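Long-range contacts in RNase III (Scheffersomyces stipitis, PDB 7DEY), which probably cleaves double-stranded RNA endonucleolytically to leave 5'-phosphomonoester ends, serving as the Dicer of this yeast: residues C[85-90]-C[142-147]; C[1-6]-C[137-142]; C[15-20]-C[119-124]. One frame throughout, in Å; residues are numbered along the deposited sequence.

All three contacts lie in the helical endonuclease part of the chain, away from its double-stranded RNA-binding domain. Contact 1 and contact 3 are buried, whereas contact 2 lies at the surface. Contacts 1 and 2 share Lys142 and helix 134-143, and their centres are about 8 Å apart; they meet where Pro3 packs on Leu143. Contact 3 uses helix 113-128, with its centre about 17 Å from that of contact 2, and joins it through Tyr121, whose OH probably hydrogen-bonds to Pro6 O. The chemistry shifts with place: crossed aromatic rings in contact 1, prolines packed against a tryptophan and a lysine chain in contact 2, and aliphatic-aromatic packing in contact 3.

Contact 1 of 3, residues C[85-90]-C[142-147]; sequences TQFSFE and KLYAPK
Phe87 of helix 81-90 is inserted against Leu143 and Tyr144, a buried aromatic contact within the all-helical RNase III endonuclease domain. It joins helix 81-90 to the junction where helix 134-143 gives way to helix 145-156. The two aromatic rings form an edge-to-face (T-shaped) pair, their centroids 5.1 Å apart and their planes at 82°. Phe87 supplies the edge, setting CE2 and CZ over the face of Tyr144, with Tyr144 CE1 lying in the Phe87 plane. One face of Phe87 is taken by Leu143 in a CH-pi contact: CG stands 3.8 Å from the ring centroid and 12° off the normal. With chi1 at -178°, CG of Leu143 extends away from its own N and over the ring, and both methyls spread across it; CD1 comes within 3.6 Å of Phe87 CD1. The phenol of Tyr144 is held at its far end by a hydrogen bond to Leu78 O, while its ring also packs on Leu51 and Val55 of helix 42-62. Together these partners should limit the rotation of the ring that Phe87 meets. Near the second subunit, whose Gln157 packs on Gln86, two polar side chains approach each other. Here the Lys147 chain, bent at three successive torsions, passes Phe87 CZ obliquely with its CD 4.3 Å away and brings NZ to 3.5 Å from Gln86 OE1.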
loop_
_atom_site.group_PDB
_atom_site.type_symbol
_atom_site.label_atom_id
_atom_site.label_comp_id
_atom_site.label_asym_id
_atom_site.label_seq_id
_atom_site.Cartn_x
_atom_site.Cartn_y
_atom_site.Cartn_z
ATOM N N THR C 85 7.611 -6.082 -1.726
ATOM C CA THR C 85 7.478 -6.958 -2.884
ATOM C C THR C 85 6.950 -6.190 -4.078
ATOM O O THR C 85 7.382 -6.419 -5.211
ATOM C CB THR C 85 6.539 -8.120 -2.591
ATOM O OG1 THR C 85 7.043 -8.898 -1.502
ATOM C CG2 THR C 85 6.419 -8.995 -3.819
ATOM N N GLN C 86 6.003 -5.281 -3.842
ATOM C CA GLN C 86 5.445 -4.507 -4.943
ATOM C C GLN C 86 6.519 -3.654 -5.595
ATOM O O GLN C 86 6.615 -3.600 -6.820
ATOM C CB GLN C 86 4.287 -3.644 -4.445
ATOM C CG GLN C 86 3.375 -3.167 -5.549
ATOM C CD GLN C 86 2.098 -2.534 -5.030
ATOM O OE1 GLN C 86 2.040 -2.046 -3.900
ATOM N NE2 GLN C 86 1.057 -2.539 -5.864
ATOM N N PHE C 87 7.368 -3.015 -4.788
ATOM C CA PHE C 87 8.498 -2.277 -5.340
ATOM C C PHE C 87 9.425 -3.194 -6.128
ATOM O O PHE C 87 9.893 -2.826 -7.215
ATOM C CB PHE C 87 9.277 -1.579 -4.220
ATOM C CG PHE C 87 8.504 -0.492 -3.522
ATOM C CD1 PHE C 87 7.512 0.210 -4.186
ATOM C CD2 PHE C 87 8.771 -0.174 -2.201
ATOM C CE1 PHE C 87 6.798 1.215 -3.539
ATOM C CE2 PHE C 87 8.059 0.806 -1.553
ATOM C CZ PHE C 87 7.067 1.507 -2.223
ATOM N N SER C 88 9.686 -4.402 -5.607
ATOM C CA SER C 88 10.649 -5.303 -6.243
ATOM C C SER C 88 10.201 -5.779 -7.621
ATOM O O SER C 88 11.051 -6.038 -8.484
ATOM C CB SER C 88 10.913 -6.507 -5.357
ATOM O OG SER C 88 11.218 -6.090 -4.039
ATOM N N PHE C 89 8.890 -5.917 -7.850
ATOM C CA PHE C 89 8.428 -6.340 -9.166
ATOM C C PHE C 89 8.350 -5.180 -10.141
ATOM O O PHE C 89 8.587 -5.377 -11.341
ATOM C CB PHE C 89 7.083 -7.052 -9.052
ATOM C CG PHE C 89 7.202 -8.426 -8.477
ATOM C CD1 PHE C 89 8.305 -9.203 -8.763
ATOM C CD2 PHE C 89 6.247 -8.926 -7.627
ATOM C CE1 PHE C 89 8.443 -10.461 -8.224
ATOM C CE2 PHE C 89 6.380 -10.185 -7.088
ATOM C CZ PHE C 89 7.481 -10.952 -7.385
ATOM N N GLU C 90 8.043 -3.973 -9.656
ATOM C CA GLU C 90 8.071 -2.802 -10.521
ATOM C C GLU C 90 9.485 -2.410 -10.927
ATOM O O GLU C 90 9.646 -1.571 -11.825
ATOM C CB GLU C 90 7.375 -1.609 -9.858
ATOM C CG GLU C 90 5.971 -1.895 -9.423
ATOM C CD GLU C 90 5.464 -0.895 -8.415
ATOM O OE1 GLU C 90 5.352 0.307 -8.746
ATOM O OE2 GLU C 90 5.180 -1.315 -7.282
ATOM N N LYS C 142 10.178 9.932 -3.405
ATOM C CA LYS C 142 9.329 9.839 -4.584
ATOM C C LYS C 142 8.654 8.477 -4.677
ATOM O O LYS C 142 7.466 8.394 -4.998
ATOM C CB LYS C 142 10.167 10.110 -5.840
ATOM C CG LYS C 142 11.144 11.271 -5.682
ATOM C CD LYS C 142 11.889 11.577 -6.973
ATOM C CE LYS C 142 12.916 10.500 -7.290
ATOM N NZ LYS C 142 13.359 10.505 -8.719
ATOM N N LEU C 143 9.403 7.409 -4.387
ATOM C CA LEU C 143 8.881 6.050 -4.485
ATOM C C LEU C 143 7.636 5.867 -3.644
ATOM O O LEU C 143 6.814 4.987 -3.927
ATOM C CB LEU C 143 9.957 5.051 -4.043
ATOM C CG LEU C 143 9.694 3.544 -4.080
ATOM C CD1 LEU C 143 9.200 3.098 -5.427
ATOM C CD2 LEU C 143 10.962 2.795 -3.702
ATOM N N TYR C 144 7.478 6.677 -2.607
ATOM C CA TYR C 144 6.383 6.510 -1.673
ATOM C C TYR C 144 5.262 7.511 -1.872
ATOM O O TYR C 144 4.216 7.359 -1.236
ATOM C CB TYR C 144 6.905 6.612 -0.240
ATOM C CG TYR C 144 7.453 5.309 0.281
ATOM C CD1 TYR C 144 6.601 4.241 0.530
ATOM C CD2 TYR C 144 8.807 5.145 0.524
ATOM C CE1 TYR C 144 7.078 3.044 1.012
ATOM C CE2 TYR C 144 9.304 3.949 1.003
ATOM C CZ TYR C 144 8.434 2.892 1.251
ATOM O OH TYR C 144 8.895 1.667 1.724
ATOM N N ALA C 145 5.449 8.522 -2.732
ATOM C CA ALA C 145 4.484 9.594 -2.961
ATOM C C ALA C 145 3.048 9.091 -3.103
ATOM O O ALA C 145 2.183 9.526 -2.331
ATOM C CB ALA C 145 4.879 10.407 -4.193
ATOM N N PRO C 146 2.743 8.176 -4.047
ATOM C CA PRO C 146 1.356 7.688 -4.140
ATOM C C PRO C 146 0.876 7.036 -2.858
ATOM O O PRO C 146 -0.276 7.254 -2.460
ATOM C CB PRO C 146 1.413 6.683 -5.300
ATOM C CG PRO C 146 2.674 6.977 -6.030
ATOM C CD PRO C 146 3.621 7.434 -4.979
ATOM N N LYS C 147 1.729 6.249 -2.189
ATOM C CA LYS C 147 1.314 5.622 -0.937
ATOM C C LYS C 147 1.040 6.666 0.130
ATOM O O LYS C 147 0.145 6.481 0.968
ATOM C CB LYS C 147 2.378 4.633 -0.434
ATOM C CG LYS C 147 2.901 3.682 -1.496
ATOM C CD LYS C 147 2.985 2.248 -1.003
ATOM C CE LYS C 147 1.664 1.520 -1.092
ATOM N NZ LYS C 147 1.380 1.113 -2.483
#

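Contact 2 of 3, residues C[1-6]-C[137-142]; sequences KHPPLP and KDWLEK
Pro6 stands on its CD-CG edge over the indole of Trp139, the centre of a surface contact between the N-terminal segment and helix 134-143. This is a CH-pi contact: Pro6 CD sits 3.3 Å from the centroid of the five-membered ring and only 7° off its normal, while Pro6 CG reaches across to the six-membered ring, 3.5 Å from Trp139 CE3. A proline CD is bonded to the amide nitrogen, which should make its hydrogens somewhat positive and suited to a pi face. The opposite face of the indole is covered toward its rim by Leu140 CD2 from the next residue of the same helix.

Apolar contacts continue around the indole. Pro3 CB comes to its edge, 4.0 Å from CD1 of Trp139, and Leu5, running alongside, places CD1 3.7 Å from Trp139 CZ2. Residues 3-6 are extended, with backbone angles near polyproline II, and run along the surface of the helical RNase III domain; Trp139 bridges this strip to Ile122 and Leu125 of helix 113-128.

The polar grip is supplied by Tyr91, whose OH is hydrogen-bonded to both Trp139 NE1 and Pro3 O and thus ties the indole to the strip.

Lys142 contributes mainly its aliphatic chain. Its CB lies 3.9 Å from Pro3 CB, and a bend at chi3 (-72°) turns the end of the chain toward the prolines, where NZ comes within 3.3 Å of Pro4 CD.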
loop_
_atom_site.group_PDB
_atom_site.type_symbol
_atom_site.label_atom_id
_atom_site.label_comp_id
_atom_site.label_asym_id
_atom_site.label_seq_id
_atom_site.Cartn_x
_atom_site.Cartn_y
_atom_site.Cartn_z
ATOM N N LYS C 1 8.678 1.482 -12.216
ATOM C CA LYS C 1 8.110 2.377 -11.197
ATOM C C LYS C 1 8.570 3.809 -11.442
ATOM O O LYS C 1 9.747 4.034 -11.713
ATOM C CB LYS C 1 8.504 1.922 -9.787
ATOM N N HIS C 2 7.659 4.776 -11.307
ATOM C CA HIS C 2 7.911 6.094 -11.886
ATOM C C HIS C 2 9.156 6.831 -11.380
ATOM O O HIS C 2 9.681 7.691 -12.103
ATOM C CB HIS C 2 6.676 6.983 -11.740
ATOM C CG HIS C 2 5.888 7.088 -13.008
ATOM N ND1 HIS C 2 5.180 6.025 -13.532
ATOM C CD2 HIS C 2 5.748 8.104 -13.894
ATOM C CE1 HIS C 2 4.608 6.393 -14.665
ATOM N NE2 HIS C 2 4.936 7.650 -14.907
ATOM N N PRO C 3 9.680 6.558 -10.193
ATOM C CA PRO C 3 10.974 7.135 -9.850
ATOM C C PRO C 3 12.113 6.262 -10.353
ATOM O O PRO C 3 12.068 5.026 -10.242
ATOM C CB PRO C 3 10.932 7.212 -8.320
ATOM C CG PRO C 3 9.992 6.176 -7.925
ATOM C CD PRO C 3 8.963 6.098 -8.993
ATOM N N PRO C 4 13.143 6.867 -10.948
ATOM C CA PRO C 4 14.271 6.076 -11.458
ATOM C C PRO C 4 14.957 5.312 -10.337
ATOM O O PRO C 4 15.136 5.825 -9.230
ATOM C CB PRO C 4 15.206 7.130 -12.068
ATOM C CG PRO C 4 14.386 8.358 -12.224
ATOM C CD PRO C 4 13.333 8.313 -11.160
ATOM N N LEU C 5 15.344 4.081 -10.637
ATOM C CA LEU C 5 15.981 3.221 -9.643
ATOM C C LEU C 5 17.433 3.625 -9.451
ATOM O O LEU C 5 18.210 3.589 -10.415
ATOM C CB LEU C 5 15.923 1.762 -10.066
ATOM C CG LEU C 5 16.602 0.824 -9.077
ATOM C CD1 LEU C 5 15.877 0.880 -7.736
ATOM C CD2 LEU C 5 16.641 -0.597 -9.615
ATOM N N PRO C 6 17.848 4.007 -8.246
ATOM C CA PRO C 6 19.257 4.313 -8.023
ATOM C C PRO C 6 20.109 3.077 -8.237
ATOM O O PRO C 6 19.720 1.950 -7.904
ATOM C CB PRO C 6 19.299 4.790 -6.570
ATOM C CG PRO C 6 18.054 4.317 -5.978
ATOM C CD PRO C 6 17.038 4.288 -7.056
ATOM N N LYS C 137 17.151 8.630 0.597
ATOM C CA LYS C 137 15.994 9.350 1.109
ATOM C C LYS C 137 15.209 10.051 -0.010
ATOM O O LYS C 137 13.978 9.974 -0.040
ATOM C CB LYS C 137 16.475 10.340 2.169
ATOM C CG LYS C 137 15.376 11.030 2.904
ATOM C CD LYS C 137 15.911 12.039 3.901
ATOM C CE LYS C 137 14.762 12.731 4.632
ATOM N NZ LYS C 137 15.254 13.885 5.446
ATOM N N ASP C 138 15.898 10.690 -0.964
ATOM C CA ASP C 138 15.200 11.407 -2.035
ATOM C C ASP C 138 14.486 10.456 -2.989
ATOM O O ASP C 138 13.348 10.718 -3.408
ATOM C CB ASP C 138 16.175 12.279 -2.818
ATOM C CG ASP C 138 16.560 13.524 -2.064
ATOM O OD1 ASP C 138 15.661 14.139 -1.436
ATOM O OD2 ASP C 138 17.765 13.878 -2.091
ATOM N N TRP C 139 15.142 9.362 -3.367
ATOM C CA TRP C 139 14.477 8.369 -4.201
ATOM C C TRP C 139 13.238 7.813 -3.510
ATOM O O TRP C 139 12.149 7.783 -4.095
ATOM C CB TRP C 139 15.451 7.246 -4.534
ATOM C CG TRP C 139 14.799 5.982 -4.949
ATOM C CD1 TRP C 139 13.910 5.805 -5.978
ATOM C CD2 TRP C 139 15.011 4.698 -4.374
ATOM N NE1 TRP C 139 13.554 4.484 -6.071
ATOM C CE2 TRP C 139 14.219 3.781 -5.098
ATOM C CE3 TRP C 139 15.805 4.226 -3.316
ATOM C CZ2 TRP C 139 14.183 2.420 -4.784
ATOM C CZ3 TRP C 139 15.768 2.869 -3.004
ATOM C CH2 TRP C 139 14.960 1.985 -3.733
ATOM N N LEU C 140 13.398 7.366 -2.253
ATOM C CA LEU C 140 12.276 6.871 -1.461
ATOM C C LEU C 140 11.201 7.930 -1.288
ATOM O O LEU C 140 10.010 7.605 -1.238
ATOM C CB LEU C 140 12.759 6.419 -0.086
ATOM C CG LEU C 140 13.531 5.109 0.080
ATOM C CD1 LEU C 140 13.810 4.915 1.556
ATOM C CD2 LEU C 140 12.781 3.920 -0.494
ATOM N N GLU C 141 11.599 9.200 -1.166
ATOM C CA GLU C 141 10.600 10.256 -1.016
ATOM C C GLU C 141 9.683 10.329 -2.237
ATOM O O GLU C 141 8.519 10.739 -2.126
ATOM C CB GLU C 141 11.282 11.605 -0.765
ATOM C CG GLU C 141 11.615 11.867 0.703
ATOM C CD GLU C 141 12.641 12.984 0.915
ATOM O OE1 GLU C 141 12.839 13.393 2.081
ATOM O OE2 GLU C 141 13.257 13.454 -0.073
ATOM N N LYS C 142 10.178 9.932 -3.405
ATOM C CA LYS C 142 9.329 9.839 -4.584
ATOM C C LYS C 142 8.654 8.477 -4.677
ATOM O O LYS C 142 7.466 8.394 -4.998
ATOM C CB LYS C 142 10.167 10.110 -5.840
ATOM C CG LYS C 142 11.144 11.271 -5.682
ATOM C CD LYS C 142 11.889 11.577 -6.973
ATOM C CE LYS C 142 12.916 10.500 -7.290
ATOM N NZ LYS C 142 13.359 10.505 -8.719
#

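Contact 3 of 3, residues C[15-20]-C[119-124]; sequences ERVFVH and EAYIGA
Val17 is wedged between Tyr121 and Ala124, and its two methyls divide the apolar contacts between helix 11-18 and helix 113-128. CG1, anti to the backbone N (chi1 167°), meets the Tyr121 ring at its edge and in its plane, 4.0 Å from CD1. The other methyl, CG2, is turned to the small residues of the same helix, 4.0 Å from Ala124 CB and 4.5 Å from Ala120 CB. The small alanines are consistent with the close approach of the short helix, Val17 CA to Tyr121 CA 6.3 Å.

The second group of contacts is aromatic. Phe18 approaches Tyr121 obliquely, its CZ 4.0 Å from Tyr121 CD1, and Val17 CG1 lies over one face of the Phe18 ring, toward its rim; this methyl touches both rings at the corner where they meet. Phe18 also meets the ring of Tyr14, and Tyr121 that of Phe93.

The polar end of Tyr121 is bound elsewhere, to Pro6 O, linking the helix to the N-terminal segment. Away from Val17, the same helix carries Glu119 close to Glu44, Asp48 and Asp116, an acidic cluster consistent with the metal-binding active site of the RNase III fold.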
loop_
_atom_site.group_PDB
_atom_site.type_symbol
_atom_site.label_atom_id
_atom_site.label_comp_id
_atom_site.label_asym_id
_atom_site.label_seq_id
_atom_site.Cartn_x
_atom_site.Cartn_y
_atom_site.Cartn_z
ATOM N N GLU C 15 26.186 -8.485 -7.491
ATOM C CA GLU C 15 26.154 -9.938 -7.463
ATOM C C GLU C 15 25.990 -10.476 -6.048
ATOM O O GLU C 15 25.444 -11.567 -5.873
ATOM C CB GLU C 15 27.424 -10.498 -8.115
ATOM C CG GLU C 15 27.390 -10.577 -9.646
ATOM C CD GLU C 15 28.620 -11.263 -10.232
ATOM O OE1 GLU C 15 29.588 -11.516 -9.477
ATOM O OE2 GLU C 15 28.621 -11.564 -11.444
ATOM N N ARG C 16 26.451 -9.744 -5.029
ATOM C CA ARG C 16 26.107 -10.112 -3.654
ATOM C C ARG C 16 24.594 -10.100 -3.445
ATOM O O ARG C 16 24.053 -10.939 -2.723
ATOM C CB ARG C 16 26.780 -9.157 -2.661
ATOM C CG ARG C 16 28.229 -9.478 -2.343
ATOM C CD ARG C 16 28.892 -8.418 -1.438
ATOM N NE ARG C 16 28.438 -8.509 -0.051
ATOM C CZ ARG C 16 28.830 -7.701 0.930
ATOM N NH1 ARG C 16 29.694 -6.729 0.696
ATOM N NH2 ARG C 16 28.343 -7.863 2.155
ATOM N N VAL C 17 23.903 -9.181 -4.113
ATOM C CA VAL C 17 22.464 -9.022 -3.986
ATOM C C VAL C 17 21.672 -9.962 -4.896
ATOM O O VAL C 17 20.480 -10.190 -4.646
ATOM C CB VAL C 17 22.145 -7.534 -4.258
ATOM C CG1 VAL C 17 20.660 -7.273 -4.468
ATOM C CG2 VAL C 17 22.690 -6.656 -3.115
ATOM N N PHE C 18 22.300 -10.536 -5.939
ATOM C CA PHE C 18 21.559 -11.390 -6.868
ATOM C C PHE C 18 22.310 -12.659 -7.285
ATOM O O PHE C 18 21.985 -13.228 -8.335
ATOM C CB PHE C 18 21.172 -10.628 -8.140
ATOM C CG PHE C 18 20.293 -9.424 -7.903
ATOM C CD1 PHE C 18 18.939 -9.566 -7.655
ATOM C CD2 PHE C 18 20.811 -8.149 -7.969
ATOM C CE1 PHE C 18 18.124 -8.447 -7.462
ATOM C CE2 PHE C 18 19.997 -7.029 -7.776
ATOM C CZ PHE C 18 18.662 -7.177 -7.521
ATOM N N VAL C 19 23.301 -13.119 -6.509
ATOM C CA VAL C 19 23.878 -14.444 -6.740
ATOM C C VAL C 19 22.860 -15.536 -6.422
ATOM O O VAL C 19 22.834 -16.587 -7.078
ATOM C CB VAL C 19 25.170 -14.624 -5.909
ATOM C CG1 VAL C 19 24.869 -14.504 -4.421
ATOM C CG2 VAL C 19 25.895 -15.961 -6.239
ATOM N N HIS C 20 22.017 -15.314 -5.419
ATOM C CA HIS C 20 20.938 -16.231 -5.058
ATOM C C HIS C 20 20.068 -15.556 -4.002
ATOM O O HIS C 20 20.194 -14.347 -3.769
ATOM C CB HIS C 20 21.488 -17.558 -4.543
ATOM N N GLU C 119 15.438 -5.219 0.755
ATOM C CA GLU C 119 16.178 -4.680 1.886
ATOM C C GLU C 119 17.676 -4.777 1.636
ATOM O O GLU C 119 18.403 -3.790 1.797
ATOM C CB GLU C 119 15.763 -5.384 3.174
ATOM C CG GLU C 119 14.392 -4.924 3.642
ATOM C CD GLU C 119 13.965 -5.540 4.958
ATOM O OE1 GLU C 119 13.138 -4.902 5.651
ATOM O OE2 GLU C 119 14.439 -6.652 5.302
ATOM N N ALA C 120 18.149 -5.944 1.194
ATOM C CA ALA C 120 19.555 -6.064 0.820
ATOM C C ALA C 120 19.950 -4.998 -0.202
ATOM O O ALA C 120 21.007 -4.358 -0.079
ATOM C CB ALA C 120 19.841 -7.464 0.273
ATOM N N TYR C 121 19.108 -4.789 -1.215
ATOM C CA TYR C 121 19.431 -3.833 -2.263
ATOM C C TYR C 121 19.684 -2.445 -1.679
ATOM O O TYR C 121 20.758 -1.859 -1.872
ATOM C CB TYR C 121 18.301 -3.806 -3.285
ATOM C CG TYR C 121 18.642 -3.069 -4.554
ATOM C CD1 TYR C 121 19.343 -3.691 -5.576
ATOM C CD2 TYR C 121 18.258 -1.752 -4.726
ATOM C CE1 TYR C 121 19.652 -3.026 -6.721
ATOM C CE2 TYR C 121 18.563 -1.072 -5.862
ATOM C CZ TYR C 121 19.260 -1.706 -6.865
ATOM O OH TYR C 121 19.557 -1.005 -8.023
ATOM N N ILE C 122 18.702 -1.907 -0.944
ATOM C CA ILE C 122 18.907 -0.653 -0.221
ATOM C C ILE C 122 20.188 -0.707 0.601
ATOM O O ILE C 122 20.947 0.268 0.668
ATOM C CB ILE C 122 17.692 -0.352 0.673
ATOM C CG1 ILE C 122 16.615 0.376 -0.117
ATOM C CG2 ILE C 122 18.099 0.474 1.908
ATOM C CD1 ILE C 122 15.327 0.536 0.686
ATOM N N GLY C 123 20.441 -1.843 1.252
ATOM C CA GLY C 123 21.706 -2.023 1.940
ATOM C C GLY C 123 22.907 -1.817 1.035
ATOM O O GLY C 123 23.944 -1.320 1.485
ATOM N N ALA C 124 22.776 -2.166 -0.258
ATOM C CA ALA C 124 23.877 -1.964 -1.199
ATOM C C ALA C 124 24.005 -0.505 -1.605
ATOM O O ALA C 124 25.102 0.062 -1.552
ATOM C CB ALA C 124 23.699 -2.827 -2.441
#